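Local coordinates for translation initiation factor eIF2 assembly protein (Schizosaccharomyces pombe, PDB 4ZGP) that acts as an ATP-dependent folding chaperone that binds the gamma subunit of eIF2 and allows it to assemble with the alpha and beta subunits, at residues A[111-116]-A[181-186]; A[99-104]-A[136-141]. One frame throughout, in Å; residues are numbered along the deposited sequence.

Interaction 1 (A[111-116]-A[181-186]); sequences AVVPKL and VLKEWF. With ADP (adenosine-5'-diphosphate), chain C.
Val113 and Lys183 form a hydrogen-bonded pair at the heart of two antiparallel strands, 112-115 and 181-184. Val113 N donates to Lys183 O at 2.7 Å, in the carbonyl plane, and Lys183 N returns a bond to Val113 O. Two residues away along each strand, at the next hydrogen-bonded pair, Lys115 and Val181 repeat the exchange, Lys115 CG lying alongside Val181 CB at 3.5 Å. This part is buried and tightly packed: beneath it Leu182 CD2 wedges between Val112 CG2 and Pro114 CB, facing helices 95-107 and 138-146.

On the nucleotide face Lys183, bent at its third torsion (-63°), brings NZ to ADP N7 (2.8 Å) and ADP O2A. Lys115 NZ holds a water that donates to the same phosphate oxygen; NZ itself forms a salt bridge with Asp258 and a hydrogen bond to Trp118 O. Val113 CG2 supports the adenine, 3.7 Å from ADP C6, and meets the indole edge of Trp185 in its plane.

The far end is partly exposed, closed by one backbone bond, Trp185 N to Ala111 O (2.9 Å, donor above the carbonyl plane), and by Ala111 CB against Trp185 CB. ADP N6 donates to Glu184 O (2.9 Å), and Phe186 N meets ADP N1 at 3.2 Å, almost straight (175°). N1 sits over the rim of one Phe186 face, and Phe186 CE1 comes to 3.2 Å from ADP N6. An alanine here removes the ring, and the adenine's N6 and N1 side would probably lose that cover and tilt more freely. A lysine bonded to adenine and alpha-phosphate, a second reaching that phosphate through water, and a backbone-read adenine fit the ATP-grasp fold.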
loop_
_atom_site.group_PDB
_atom_site.type_symbol
_atom_site.label_atom_id
_atom_site.label_comp_id
_atom_site.label_asym_id
_atom_site.label_seq_id
_atom_site.Cartn_x
_atom_site.Cartn_y
_atom_site.Cartn_z
ATOM N N ALA A 111 -6.313 9.953 14.705
ATOM C CA ALA A 111 -5.576 10.311 13.496
ATOM C C ALA A 111 -5.377 9.078 12.611
ATOM O O ALA A 111 -4.936 8.035 13.101
ATOM C CB ALA A 111 -4.241 10.937 13.853
ATOM N N VAL A 112 -5.733 9.205 11.331
ATOM C CA VAL A 112 -5.643 8.074 10.394
ATOM C C VAL A 112 -5.047 8.449 9.035
ATOM O O VAL A 112 -4.996 9.621 8.664
ATOM C CB VAL A 112 -7.034 7.432 10.139
ATOM C CG1 VAL A 112 -7.709 7.047 11.455
ATOM C CG2 VAL A 112 -7.938 8.354 9.322
ATOM N N VAL A 113 -4.580 7.429 8.317
ATOM C CA VAL A 113 -4.228 7.544 6.908
ATOM C C VAL A 113 -5.223 6.715 6.099
ATOM O O VAL A 113 -5.363 5.519 6.336
ATOM C CB VAL A 113 -2.781 7.055 6.637
ATOM C CG1 VAL A 113 -2.517 6.979 5.140
ATOM C CG2 VAL A 113 -1.755 7.973 7.306
ATOM N N PRO A 114 -5.959 7.351 5.176
ATOM C CA PRO A 114 -6.992 6.641 4.417
ATOM C C PRO A 114 -6.453 6.003 3.150
ATOM O O PRO A 114 -5.484 6.523 2.603
ATOM C CB PRO A 114 -7.971 7.747 4.055
ATOM C CG PRO A 114 -7.031 8.955 3.850
ATOM C CD PRO A 114 -5.960 8.797 4.895
ATOM N N LYS A 115 -7.068 4.920 2.689
ATOM C CA LYS A 115 -6.762 4.384 1.344
ATOM C C LYS A 115 -7.978 3.581 0.874
ATOM O O LYS A 115 -8.874 3.305 1.674
ATOM C CB LYS A 115 -5.483 3.522 1.357
ATOM C CG LYS A 115 -5.582 2.260 2.203
ATOM C CD LYS A 115 -4.269 1.439 2.226
ATOM C CE LYS A 115 -4.089 0.659 0.920
ATOM N NZ LYS A 115 -2.788 -0.098 0.849
ATOM N N LEU A 116 -8.057 3.244 -0.412
ATOM C CA LEU A 116 -9.072 2.286 -0.838
ATOM C C LEU A 116 -8.391 0.923 -0.922
ATOM O O LEU A 116 -7.457 0.658 -0.162
ATOM C CB LEU A 116 -9.743 2.686 -2.152
ATOM C CG LEU A 116 -10.427 4.063 -2.169
ATOM C CD1 LEU A 116 -11.250 4.238 -3.428
ATOM C CD2 LEU A 116 -11.289 4.314 -0.918
ATOM N N VAL A 181 -10.407 2.084 3.719
ATOM C CA VAL A 181 -9.463 1.694 4.738
ATOM C C VAL A 181 -9.008 2.915 5.511
ATOM O O VAL A 181 -8.587 3.901 4.930
ATOM C CB VAL A 181 -8.226 0.986 4.114
ATOM C CG1 VAL A 181 -7.231 0.610 5.193
ATOM C CG2 VAL A 181 -8.671 -0.238 3.318
ATOM N N LEU A 182 -9.096 2.834 6.828
ATOM C CA LEU A 182 -8.530 3.854 7.689
ATOM C C LEU A 182 -7.433 3.221 8.546
ATOM O O LEU A 182 -7.698 2.450 9.467
ATOM C CB LEU A 182 -9.632 4.481 8.567
ATOM C CG LEU A 182 -10.770 5.097 7.753
ATOM C CD1 LEU A 182 -11.922 5.515 8.655
ATOM C CD2 LEU A 182 -10.271 6.296 6.912
ATOM N N LYS A 183 -6.185 3.534 8.225
ATOM C CA LYS A 183 -5.060 3.058 9.016
ATOM C C LYS A 183 -4.749 4.005 10.136
ATOM O O LYS A 183 -4.731 5.205 9.916
ATOM C CB LYS A 183 -3.832 2.903 8.121
ATOM C CG LYS A 183 -4.148 1.956 6.966
ATOM C CD LYS A 183 -2.974 1.735 6.091
ATOM C CE LYS A 183 -2.544 3.019 5.437
ATOM N NZ LYS A 183 -1.146 2.821 4.980
ATOM N N GLU A 184 -4.454 3.482 11.323
ATOM C CA GLU A 184 -4.017 4.363 12.401
ATOM C C GLU A 184 -2.759 5.106 11.973
ATOM O O GLU A 184 -1.805 4.495 11.518
ATOM C CB GLU A 184 -3.749 3.594 13.688
ATOM C CG GLU A 184 -3.191 4.492 14.778
ATOM C CD GLU A 184 -3.334 3.904 16.158
ATOM O OE1 GLU A 184 -3.995 2.849 16.302
ATOM O OE2 GLU A 184 -2.780 4.510 17.097
ATOM N N TRP A 185 -2.773 6.429 12.098
ATOM C CA TRP A 185 -1.611 7.228 11.768
ATOM C C TRP A 185 -0.540 7.084 12.829
ATOM O O TRP A 185 -0.827 7.032 14.018
ATOM C CB TRP A 185 -1.992 8.702 11.598
ATOM C CG TRP A 185 -0.804 9.608 11.363
ATOM C CD1 TRP A 185 -0.249 9.942 10.157
ATOM C CD2 TRP A 185 -0.038 10.287 12.358
ATOM N NE1 TRP A 185 0.818 10.786 10.343
ATOM C CE2 TRP A 185 0.971 11.011 11.687
ATOM C CE3 TRP A 185 -0.096 10.342 13.754
ATOM C CZ2 TRP A 185 1.905 11.786 12.364
ATOM C CZ3 TRP A 185 0.833 11.119 14.426
ATOM C CH2 TRP A 185 1.821 11.828 13.731
ATOM N N PHE A 186 0.708 7.007 12.394
ATOM C CA PHE A 186 1.813 7.112 13.317
ATOM C C PHE A 186 2.955 7.817 12.599
ATOM O O PHE A 186 3.109 7.699 11.383
ATOM C CB PHE A 186 2.232 5.739 13.835
ATOM C CG PHE A 186 2.535 4.763 12.753
ATOM C CD1 PHE A 186 1.510 4.064 12.117
ATOM C CD2 PHE A 186 3.847 4.555 12.346
ATOM C CE1 PHE A 186 1.795 3.158 11.098
ATOM C CE2 PHE A 186 4.133 3.649 11.331
ATOM C CZ PHE A 186 3.102 2.956 10.709
HETATM P PB ADP C . 1.690 2.426 -1.263
HETATM O O1B ADP C . 2.095 0.970 -1.086
HETATM O O2B ADP C . 0.489 2.623 -2.170
HETATM O O3B ADP C . 2.903 3.302 -1.502
HETATM P PA ADP C . 1.609 2.583 1.629
HETATM O O1A ADP C . 2.757 1.612 1.501
HETATM O O2A ADP C . 0.392 2.302 2.494
HETATM O O3A ADP C . 1.056 2.925 0.149
HETATM O "O5'" ADP C . 2.243 3.970 2.132
HETATM C "C5'" ADP C . 2.476 5.075 1.258
HETATM C "C4'" ADP C . 3.308 6.047 2.076
HETATM O "O4'" ADP C . 2.470 6.693 3.036
HETATM C "C3'" ADP C . 4.374 5.302 2.865
HETATM O "O3'" ADP C . 5.649 5.393 2.221
HETATM C "C2'" ADP C . 4.392 5.962 4.227
HETATM O "O2'" ADP C . 5.473 6.893 4.334
HETATM C "C1'" ADP C . 3.082 6.715 4.330
HETATM N N9 ADP C . 2.218 5.978 5.285
HETATM C C8 ADP C . 1.541 4.843 5.007
HETATM N N7 ADP C . 0.844 4.416 6.096
HETATM C C5 ADP C . 1.075 5.294 7.098
HETATM C C6 ADP C . 0.636 5.438 8.506
HETATM N N6 ADP C . -0.205 4.517 9.045
HETATM N N1 ADP C . 1.101 6.501 9.216
HETATM C C2 ADP C . 1.928 7.406 8.649
HETATM N N3 ADP C . 2.366 7.339 7.374
HETATM C C4 ADP C . 1.978 6.323 6.559
HETATM O O HOH W 1 -1.234 0.018 3.011
#

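Interaction 2 (A[99-104]-A[136-141])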
loop_
_atom_site.group_PDB
_atom_site.type_symbol
_atom_site.label_atom_id
_atom_site.label_comp_id
_atom_site.label_asym_id
_atom_site.label_seq_id
_atom_site.Cartn_x
_atom_site.Cartn_y
_atom_site.Cartn_z
ATOM N N GLN A 99 -20.402 9.967 10.125
ATOM C CA GLN A 99 -20.277 9.512 11.514
ATOM C C GLN A 99 -19.553 8.165 11.607
ATOM O O GLN A 99 -18.773 7.923 12.543
ATOM C CB GLN A 99 -21.657 9.412 12.166
ATOM C CG GLN A 99 -22.364 10.746 12.336
ATOM C CD GLN A 99 -21.584 11.713 13.202
ATOM O OE1 GLN A 99 -20.994 11.319 14.209
ATOM N NE2 GLN A 99 -21.576 12.985 12.811
ATOM N N LEU A 100 -19.808 7.304 10.629
ATOM C CA LEU A 100 -19.162 5.995 10.560
ATOM C C LEU A 100 -17.651 6.157 10.434
ATOM O O LEU A 100 -16.871 5.515 11.143
ATOM C CB LEU A 100 -19.714 5.193 9.379
ATOM C CG LEU A 100 -19.422 3.689 9.334
ATOM C CD1 LEU A 100 -19.717 3.045 10.678
ATOM C CD2 LEU A 100 -20.251 3.024 8.241
ATOM N N ILE A 101 -17.247 7.049 9.541
ATOM C CA ILE A 101 -15.838 7.351 9.353
ATOM C C ILE A 101 -15.223 7.938 10.603
ATOM O O ILE A 101 -14.154 7.524 11.029
ATOM C CB ILE A 101 -15.661 8.302 8.175
ATOM C CG1 ILE A 101 -16.107 7.589 6.893
ATOM C CG2 ILE A 101 -14.229 8.826 8.099
ATOM C CD1 ILE A 101 -16.083 8.468 5.673
ATOM N N GLU A 102 -15.909 8.884 11.241
ATOM C CA GLU A 102 -15.278 9.514 12.385
ATOM C C GLU A 102 -15.333 8.625 13.628
ATOM O O GLU A 102 -14.553 8.808 14.567
ATOM C CB GLU A 102 -15.899 10.895 12.621
ATOM C CG GLU A 102 -15.346 11.877 11.576
ATOM C CD GLU A 102 -16.032 13.230 11.542
ATOM O OE1 GLU A 102 -17.053 13.412 12.246
ATOM O OE2 GLU A 102 -15.528 14.112 10.799
ATOM N N LYS A 103 -16.223 7.644 13.626
ATOM C CA LYS A 103 -16.213 6.635 14.676
ATOM C C LYS A 103 -14.907 5.838 14.593
ATOM O O LYS A 103 -14.203 5.643 15.592
ATOM C CB LYS A 103 -17.428 5.714 14.546
ATOM C CG LYS A 103 -17.389 4.485 15.445
ATOM C CD LYS A 103 -18.646 3.633 15.292
ATOM C CE LYS A 103 -19.733 4.105 16.241
ATOM N NZ LYS A 103 -19.260 4.045 17.655
ATOM N N ALA A 104 -14.582 5.403 13.383
ATOM C CA ALA A 104 -13.337 4.680 13.129
ATOM C C ALA A 104 -12.101 5.506 13.506
ATOM O O ALA A 104 -11.168 5.000 14.127
ATOM C CB ALA A 104 -13.277 4.261 11.677
ATOM N N THR A 136 -7.675 13.810 10.584
ATOM C CA THR A 136 -8.310 13.727 11.900
ATOM C C THR A 136 -9.829 13.841 11.829
ATOM O O THR A 136 -10.519 13.645 12.827
ATOM C CB THR A 136 -7.783 14.826 12.842
ATOM O OG1 THR A 136 -7.973 16.114 12.225
ATOM C CG2 THR A 136 -6.308 14.616 13.114
ATOM N N THR A 137 -10.358 14.168 10.659
ATOM C CA THR A 137 -11.805 14.267 10.484
ATOM C C THR A 137 -12.209 13.597 9.190
ATOM O O THR A 137 -11.358 13.320 8.340
ATOM C CB THR A 137 -12.292 15.736 10.443
ATOM O OG1 THR A 137 -11.860 16.343 9.221
ATOM C CG2 THR A 137 -11.719 16.534 11.609
ATOM N N ALA A 138 -13.502 13.346 9.023
ATOM C CA ALA A 138 -13.972 12.739 7.782
ATOM C C ALA A 138 -13.750 13.666 6.599
ATOM O O ALA A 138 -13.503 13.218 5.471
ATOM C CB ALA A 138 -15.455 12.359 7.893
ATOM N N GLU A 139 -13.834 14.969 6.850
ATOM C CA GLU A 139 -13.609 15.943 5.796
ATOM C C GLU A 139 -12.206 15.825 5.203
ATOM O O GLU A 139 -12.027 15.880 3.980
ATOM C CB GLU A 139 -13.827 17.354 6.331
ATOM C CG GLU A 139 -13.900 18.391 5.250
ATOM C CD GLU A 139 -14.101 19.795 5.809
ATOM O OE1 GLU A 139 -14.507 20.669 5.021
ATOM O OE2 GLU A 139 -13.852 20.023 7.021
ATOM N N GLU A 140 -11.224 15.670 6.079
ATOM C CA GLU A 140 -9.843 15.527 5.655
ATOM C C GLU A 140 -9.623 14.217 4.905
ATOM O O GLU A 140 -8.953 14.194 3.870
ATOM C CB GLU A 140 -8.913 15.619 6.862
ATOM C CG GLU A 140 -8.658 17.046 7.312
ATOM C CD GLU A 140 -7.773 17.120 8.535
ATOM O OE1 GLU A 140 -7.917 16.261 9.428
ATOM O OE2 GLU A 140 -6.932 18.041 8.602
ATOM N N VAL A 141 -10.191 13.136 5.422
ATOM C CA VAL A 141 -10.114 11.847 4.744
ATOM C C VAL A 141 -10.651 11.957 3.314
ATOM O O VAL A 141 -9.994 11.543 2.350
ATOM C CB VAL A 141 -10.898 10.767 5.519
ATOM C CG1 VAL A 141 -11.256 9.585 4.607
ATOM C CG2 VAL A 141 -10.113 10.325 6.758
HETATM O O HOH W 2 -15.496 16.266 9.536
#
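A capped helix start, that of helix 138-146, is where Glu102 of helix 95-107 meets Ala138. Ala138 N donates to Glu102 OE2 at 2.8 Å and 169°, nearly straight, and OE2 accepts with its anti lone pair, the one pointing away from the other carboxylate oxygen. The side chain reaches across because its CG sits anti to the carbonyl carbon (chi1 -76°) and the chain runs extended from there. On the way it lies over the alanine, with Glu102 CG 3.7 Å from Ala138 CB, while OE2 also comes to 3.6 Å from Thr137 CB. A water donates to the same oxygen and makes a weak bond with Glu139 N, on the more exposed side of the contact.

Thr137 occupies the N-cap position, and with Glu140 it forms a capping box. Thr137 OG1 accepts from Glu140 N at 3.3 Å, a backbone N-H that no preceding turn could satisfy. The reciprocal bond, from Thr137 N to Glu140 OE1, is weak, and Glu140 has two conformers, so its side-chain bonds are less certain than the threonine's. In the conformer described, OE1 is gripped chiefly by Thr136 N at 2.7 Å and Thr136 OG1 at 2.8 Å, which approach from opposite faces of the carboxylate plane. The positive end of the helix dipole would probably stabilise the negative charge of Glu102 as well.

The other half of the contact is apolar and buried. Ile101 CG2, placed anti to its own nitrogen, presses on Ala138 CB at 3.7 Å. Ile98 also packs on this alanine, and the Ile101 side chain also touches Leu180 and Leu182 of strand 180-184.

Overall arrangement
The two contacts lie in adjoining layers: a strand pair, and the helices packed on its face away from ADP. Interaction 1 is the buried strand pair, and interaction 2 the partly buried meeting of helices 95-107 and 138-146. The two touch directly: Leu182 CD1 lies 3.5 Å from Ala104 CB, and Val141 packs on Val112 and Pro114. In the chain, helix 95-107 leads into strand 112-115, which is followed by helix 138-146. Their chemistry differs accordingly. Paired backbone bonds and nucleotide-facing lysines mark interaction 1, whereas a single carboxylate-to-backbone bond, beside a small Ile101-Ala138 apolar contact, crosses interaction 2.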